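Local coordinates for Dps family protein (PDB 2D5K) that probably oxidises and stores iron in a hollow twelve-subunit shell, as other Dps proteins do, and is associated with compaction of the staphylococcal nucleoid, at residues Thr24-Phe29 against Val43-Leu48; Tyr49-Gln54 against Asp137-Met142. All coordinates share one frame; numbering follows the deposited sequence.

Contact 1: residues Thr24-Phe29 against Val43-Leu48; sequences TKLHNF and VKFEEL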
loop_
_atom_site.group_PDB
_atom_site.type_symbol
_atom_site.label_atom_id
_atom_site.label_comp_id
_atom_site.label_asym_id
_atom_site.label_seq_id
_atom_site.Cartn_x
_atom_site.Cartn_y
_atom_site.Cartn_z
ATOM N N THR B 24 -26.031 17.171 -4.653
ATOM C CA THR B 24 -25.968 18.473 -4.000
ATOM C C THR B 24 -26.777 18.500 -2.703
ATOM O O THR B 24 -26.370 19.136 -1.730
ATOM C CB THR B 24 -26.430 19.589 -4.966
ATOM O OG1 THR B 24 -25.423 19.777 -5.970
ATOM C CG2 THR B 24 -26.643 20.908 -4.226
ATOM N N LYS B 25 -27.909 17.803 -2.667
ATOM C CA LYS B 25 -28.692 17.790 -1.437
ATOM C C LYS B 25 -27.881 17.122 -0.334
ATOM O O LYS B 25 -27.957 17.519 0.831
ATOM C CB LYS B 25 -30.028 17.057 -1.618
ATOM C CG LYS B 25 -30.828 17.012 -0.321
ATOM C CD LYS B 25 -32.336 16.969 -0.532
ATOM C CE LYS B 25 -32.816 15.625 -1.018
ATOM N NZ LYS B 25 -34.315 15.576 -1.019
ATOM N N LEU B 26 -27.093 16.113 -0.700
ATOM C CA LEU B 26 -26.268 15.416 0.279
ATOM C C LEU B 26 -25.134 16.315 0.767
ATOM O O LEU B 26 -24.675 16.167 1.892
ATOM C CB LEU B 26 -25.718 14.112 -0.308
ATOM C CG LEU B 26 -26.751 12.985 -0.401
ATOM C CD1 LEU B 26 -26.257 11.897 -1.347
ATOM C CD2 LEU B 26 -27.008 12.415 0.987
ATOM N N HIS B 27 -24.675 17.239 -0.075
ATOM C CA HIS B 27 -23.635 18.170 0.349
ATOM C C HIS B 27 -24.271 19.111 1.363
ATOM O O HIS B 27 -23.675 19.437 2.388
ATOM C CB HIS B 27 -23.099 18.991 -0.828
ATOM C CG HIS B 27 -21.942 18.353 -1.528
ATOM N ND1 HIS B 27 -22.083 17.274 -2.373
ATOM C CD2 HIS B 27 -20.616 18.629 -1.486
ATOM C CE1 HIS B 27 -20.893 16.913 -2.824
ATOM N NE2 HIS B 27 -19.987 17.719 -2.301
ATOM N N ASN B 28 -25.492 19.540 1.062
ATOM C CA ASN B 28 -26.233 20.435 1.944
ATOM C C ASN B 28 -26.368 19.796 3.326
ATOM O O ASN B 28 -26.063 20.423 4.343
ATOM C CB ASN B 28 -27.616 20.715 1.342
ATOM C CG ASN B 28 -28.462 21.633 2.205
ATOM O OD1 ASN B 28 -28.775 21.311 3.351
ATOM N ND2 ASN B 28 -28.842 22.787 1.653
ATOM N N PHE B 29 -26.811 18.541 3.368
ATOM C CA PHE B 29 -26.975 17.855 4.646
ATOM C C PHE B 29 -25.618 17.662 5.324
ATOM O O PHE B 29 -25.499 17.779 6.540
ATOM C CB PHE B 29 -27.684 16.509 4.444
ATOM C CG PHE B 29 -29.144 16.637 4.061
ATOM C CD1 PHE B 29 -29.746 17.890 3.946
ATOM C CD2 PHE B 29 -29.912 15.502 3.816
ATOM C CE1 PHE B 29 -31.093 18.011 3.592
ATOM C CE2 PHE B 29 -31.260 15.611 3.462
ATOM C CZ PHE B 29 -31.849 16.872 3.351
ATOM N N VAL B 43 -19.967 12.412 8.063
ATOM C CA VAL B 43 -19.215 11.468 7.251
ATOM C C VAL B 43 -20.123 10.621 6.366
ATOM O O VAL B 43 -19.859 10.459 5.177
ATOM C CB VAL B 43 -18.364 10.527 8.132
ATOM C CG1 VAL B 43 -17.712 9.454 7.270
ATOM C CG2 VAL B 43 -17.303 11.331 8.860
ATOM N N LYS B 44 -21.196 10.085 6.939
ATOM C CA LYS B 44 -22.115 9.249 6.172
ATOM C C LYS B 44 -22.664 9.973 4.943
ATOM O O LYS B 44 -22.781 9.382 3.871
ATOM C CB LYS B 44 -23.281 8.777 7.051
ATOM C CG LYS B 44 -24.222 7.817 6.329
ATOM C CD LYS B 44 -23.462 6.587 5.836
ATOM C CE LYS B 44 -24.262 5.788 4.810
ATOM N NZ LYS B 44 -25.482 5.133 5.370
ATOM N N PHE B 45 -23.001 11.249 5.091
ATOM C CA PHE B 45 -23.529 11.999 3.957
ATOM C C PHE B 45 -22.486 12.149 2.853
ATOM O O PHE B 45 -22.835 12.198 1.673
ATOM C CB PHE B 45 -24.044 13.375 4.401
ATOM C CG PHE B 45 -25.255 13.308 5.301
ATOM C CD1 PHE B 45 -26.202 12.298 5.144
ATOM C CD2 PHE B 45 -25.452 14.258 6.295
ATOM C CE1 PHE B 45 -27.328 12.237 5.968
ATOM C CE2 PHE B 45 -26.573 14.206 7.121
ATOM C CZ PHE B 45 -27.511 13.193 6.956
ATOM N N GLU B 46 -21.210 12.217 3.227
ATOM C CA GLU B 46 -20.151 12.333 2.224
ATOM C C GLU B 46 -19.998 11.003 1.492
ATOM O O GLU B 46 -19.823 10.970 0.277
ATOM C CB GLU B 46 -18.813 12.716 2.862
ATOM C CG GLU B 46 -17.721 12.953 1.816
ATOM C CD GLU B 46 -16.423 13.477 2.395
ATOM O OE1 GLU B 46 -16.466 14.219 3.400
ATOM O OE2 GLU B 46 -15.354 13.163 1.826
ATOM N N GLU B 47 -20.065 9.904 2.233
ATOM C CA GLU B 47 -19.949 8.589 1.614
ATOM C C GLU B 47 -21.082 8.449 0.603
ATOM O O GLU B 47 -20.900 7.906 -0.489
ATOM C CB GLU B 47 -20.045 7.489 2.674
ATOM C CG GLU B 47 -19.060 7.670 3.829
ATOM C CD GLU B 47 -19.082 6.518 4.822
ATOM O OE1 GLU B 47 -20.182 6.007 5.127
ATOM O OE2 GLU B 47 -17.999 6.131 5.310
ATOM N N LEU B 48 -22.254 8.959 0.969
ATOM C CA LEU B 48 -23.409 8.898 0.089
ATOM C C LEU B 48 -23.264 9.751 -1.166
ATOM O O LEU B 48 -23.616 9.294 -2.254
ATOM C CB LEU B 48 -24.681 9.297 0.850
ATOM C CG LEU B 48 -25.124 8.261 1.889
ATOM C CD1 LEU B 48 -26.257 8.818 2.736
ATOM C CD2 LEU B 48 -25.561 6.983 1.173
#
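Leu26, Phe29 and Phe45 all set CG anti to their own carbonyl carbon (chi1 about -70°); Leu26 and Phe45 thereby point into the interface between facing helices, while Phe29 offers its CB and turns its ring aside. The helices are 5-32 and 38-65, the first two of the ferritin-like four-helix bundle, and they illustrate how an antiparallel pair in such a bundle is joined by packing without any hydrogen bond between the two segments. Their axes come within 8.6 Å at 167°, with Leu26 opposite Phe45. Phe45 supplies the broad surface: the CB of Phe29 sits over one face of its ring, 3.9 Å from the centroid, as a CH-pi contact offset toward the rim. Beyond that methylene the ring of Phe29 turns its edge to the same aromatic, completing an edge-to-face pair with centroids 5.9 Å apart. One face of the Phe29 ring is covered by CG of Lys25, whose NZ forms salt bridges with Glu98 and Asp102. Leu99 of helix 92-120 touches Leu26, Phe29 and Phe45 together, which places the cluster in the bundle interior. Leu48, almost a turn past Phe45 on helix 38-65, crosses Leu26 at about a right angle, and the CD1 methyl of Leu26 rests 3.8 Å from CB of Leu48.

Contact 2: residues Tyr49-Gln54 against Asp137-Met142; sequences YNEASQ and DKHNWM
Glu51 and His139 span two helices whose nearest CA atoms, those of these same two residues, are 11.2 Å apart, and their side chains alone make the contact between 49-54 and 137-142. The glutamate leaves its helix with CG anti to the backbone N (chi1 172°), and the chain, extended beyond that point, carries the carboxylate across the gap to an imidazole coming from the opposite direction. His139 NE2 donates to Glu51 OE1 at 2.6 Å, a short bond that is nonetheless bent, with an N-H...O angle of 143°. The oxygen is approached on its syn side, slightly out of the carboxylate plane, and it lies at the edge of the ring, tilted from the ring plane. Carboxylate and imidazole stand almost perpendicular, at 82°. Such a polar bridge serves as an example of how a four-helix bundle of the ferritin-like fold can link helices 38-65 and 123-147 at a level where the two segments touch only through one pair of long side chains. The other carboxylate oxygen, Glu51 OE2, is instead hydrogen-bonded to OG of Ser135, one turn before His139 on the same helix; two partners on helix 123-147 would thus limit rotation of the group. Around the ring, Leu48 and Phe103 supply apolar packing. On helix 38-65 itself, Ser53 OG donates to Asn50 O at 2.6 Å, a carbonyl that also receives Gln54 N from the same face of its plane.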
loop_
_atom_site.group_PDB
_atom_site.type_symbol
_atom_site.label_atom_id
_atom_site.label_comp_id
_atom_site.label_asym_id
_atom_site.label_seq_id
_atom_site.Cartn_x
_atom_site.Cartn_y
_atom_site.Cartn_z
ATOM N N TYR B 49 -22.765 10.983 -1.057
ATOM C CA TYR B 49 -22.649 11.740 -2.290
ATOM C C TYR B 49 -21.513 11.223 -3.165
ATOM O O TYR B 49 -21.568 11.361 -4.382
ATOM C CB TYR B 49 -22.573 13.272 -2.068
ATOM C CG TYR B 49 -21.418 13.873 -1.281
ATOM C CD1 TYR B 49 -20.089 13.733 -1.696
ATOM C CD2 TYR B 49 -21.676 14.682 -0.175
ATOM C CE1 TYR B 49 -19.047 14.401 -1.021
ATOM C CE2 TYR B 49 -20.653 15.345 0.501
ATOM C CZ TYR B 49 -19.345 15.205 0.077
ATOM O OH TYR B 49 -18.352 15.877 0.760
ATOM N N ASN B 50 -20.503 10.600 -2.564
ATOM C CA ASN B 50 -19.423 10.041 -3.375
ATOM C C ASN B 50 -20.017 8.875 -4.169
ATOM O O ASN B 50 -19.679 8.656 -5.335
ATOM C CB ASN B 50 -18.269 9.543 -2.501
ATOM C CG ASN B 50 -17.388 10.671 -1.998
ATOM O OD1 ASN B 50 -17.295 11.729 -2.623
ATOM N ND2 ASN B 50 -16.721 10.444 -0.870
ATOM N N GLU B 51 -20.920 8.134 -3.536
ATOM C CA GLU B 51 -21.562 7.015 -4.204
ATOM C C GLU B 51 -22.500 7.545 -5.285
ATOM O O GLU B 51 -22.611 6.962 -6.363
ATOM C CB GLU B 51 -22.330 6.168 -3.190
ATOM C CG GLU B 51 -23.195 5.090 -3.803
ATOM C CD GLU B 51 -23.587 4.030 -2.793
ATOM O OE1 GLU B 51 -23.804 4.380 -1.614
ATOM O OE2 GLU B 51 -23.684 2.845 -3.179
ATOM N N ALA B 52 -23.166 8.658 -4.998
ATOM C CA ALA B 52 -24.080 9.263 -5.959
ATOM C C ALA B 52 -23.332 9.651 -7.228
ATOM O O ALA B 52 -23.827 9.440 -8.340
ATOM C CB ALA B 52 -24.746 10.496 -5.353
ATOM N N SER B 53 -22.142 10.223 -7.064
ATOM C CA SER B 53 -21.346 10.640 -8.217
ATOM C C SER B 53 -20.971 9.434 -9.072
ATOM O O SER B 53 -20.926 9.531 -10.296
ATOM C CB SER B 53 -20.080 11.380 -7.762
ATOM O OG SER B 53 -19.218 10.537 -7.011
ATOM N N GLN B 54 -20.702 8.301 -8.428
ATOM C CA GLN B 54 -20.353 7.086 -9.159
ATOM C C GLN B 54 -21.533 6.626 -10.016
ATOM O O GLN B 54 -21.345 6.193 -11.158
ATOM C CB GLN B 54 -19.954 5.967 -8.196
ATOM C CG GLN B 54 -18.730 6.278 -7.349
ATOM C CD GLN B 54 -18.301 5.098 -6.500
ATOM O OE1 GLN B 54 -19.068 4.597 -5.672
ATOM N NE2 GLN B 54 -17.067 4.644 -6.703
ATOM N N ASP B 137 -31.558 0.175 -1.247
ATOM C CA ASP B 137 -32.325 -0.547 -0.234
ATOM C C ASP B 137 -31.523 -0.774 1.042
ATOM O O ASP B 137 -32.058 -0.689 2.148
ATOM C CB ASP B 137 -32.802 -1.897 -0.784
ATOM C CG ASP B 137 -33.902 -1.752 -1.821
ATOM O OD1 ASP B 137 -34.447 -0.636 -1.965
ATOM O OD2 ASP B 137 -34.231 -2.762 -2.486
ATOM N N LYS B 138 -30.239 -1.073 0.886
ATOM C CA LYS B 138 -29.371 -1.311 2.034
ATOM C C LYS B 138 -29.265 -0.038 2.867
ATOM O O LYS B 138 -29.437 -0.064 4.087
ATOM C CB LYS B 138 -27.987 -1.746 1.549
ATOM C CG LYS B 138 -27.022 -2.131 2.650
ATOM C CD LYS B 138 -25.720 -2.647 2.046
ATOM C CE LYS B 138 -24.753 -3.125 3.118
ATOM N NZ LYS B 138 -23.464 -3.607 2.525
ATOM N N HIS B 139 -28.983 1.079 2.206
ATOM C CA HIS B 139 -28.877 2.356 2.905
ATOM C C HIS B 139 -30.200 2.707 3.578
ATOM O O HIS B 139 -30.222 3.217 4.696
ATOM C CB HIS B 139 -28.521 3.483 1.934
ATOM C CG HIS B 139 -27.112 3.434 1.434
ATOM N ND1 HIS B 139 -26.022 3.437 2.278
ATOM C CD2 HIS B 139 -26.617 3.412 0.175
ATOM C CE1 HIS B 139 -24.914 3.419 1.557
ATOM N NE2 HIS B 139 -25.248 3.404 0.279
ATOM N N ASN B 140 -31.304 2.437 2.890
ATOM C CA ASN B 140 -32.608 2.765 3.445
ATOM C C ASN B 140 -32.862 1.999 4.737
ATOM O O ASN B 140 -33.423 2.546 5.684
ATOM C CB ASN B 140 -33.712 2.487 2.422
ATOM C CG ASN B 140 -34.916 3.389 2.616
ATOM O OD1 ASN B 140 -34.902 4.282 3.466
ATOM N ND2 ASN B 140 -35.957 3.169 1.824
ATOM N N TRP B 141 -32.448 0.734 4.787
ATOM C CA TRP B 141 -32.626 -0.039 6.009
ATOM C C TRP B 141 -31.849 0.660 7.126
ATOM O O TRP B 141 -32.342 0.801 8.243
ATOM C CB TRP B 141 -32.117 -1.478 5.833
ATOM C CG TRP B 141 -31.574 -2.069 7.104
ATOM C CD1 TRP B 141 -32.236 -2.215 8.294
ATOM C CD2 TRP B 141 -30.227 -2.495 7.341
ATOM N NE1 TRP B 141 -31.380 -2.693 9.258
ATOM C CE2 TRP B 141 -30.141 -2.873 8.700
ATOM C CE3 TRP B 141 -29.083 -2.591 6.536
ATOM C CZ2 TRP B 141 -28.952 -3.337 9.276
ATOM C CZ3 TRP B 141 -27.900 -3.055 7.111
ATOM C CH2 TRP B 141 -27.846 -3.419 8.466
ATOM N N MET B 142 -30.632 1.103 6.822
ATOM C CA MET B 142 -29.826 1.796 7.823
ATOM C C MET B 142 -30.501 3.097 8.274
ATOM O O MET B 142 -30.534 3.391 9.470
ATOM C CB MET B 142 -28.424 2.087 7.275
ATOM C CG MET B 142 -27.653 0.831 6.897
ATOM S SD MET B 142 -25.970 1.192 6.368
ATOM C CE MET B 142 -25.325 -0.474 6.168
#

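Contact 1 and contact 2 follow one another along helix 38-65, which faces helix 5-32 through Phe45 and Leu48 and then helix 123-147 through Glu51; their centres are 10 Å apart. Leu48, a partner of Leu26 in contact 1, also packs its CD2 3.6 Å from CE1 of His139. Lys44, one turn earlier, brings NZ to 3.6 Å from His139 ND1, and Leu26 CD1 lies 3.6 Å from Tyr49 N. The aromatic stack of His27 on Tyr49 ties the two further, with ND1 of His27 3.4 Å from Tyr49 CD2. Tyr49 also meets His30 edge-to-face and packs on Asp57 of a neighbouring subunit, residue types that in Dps proteins form the ferroxidase site between subunits.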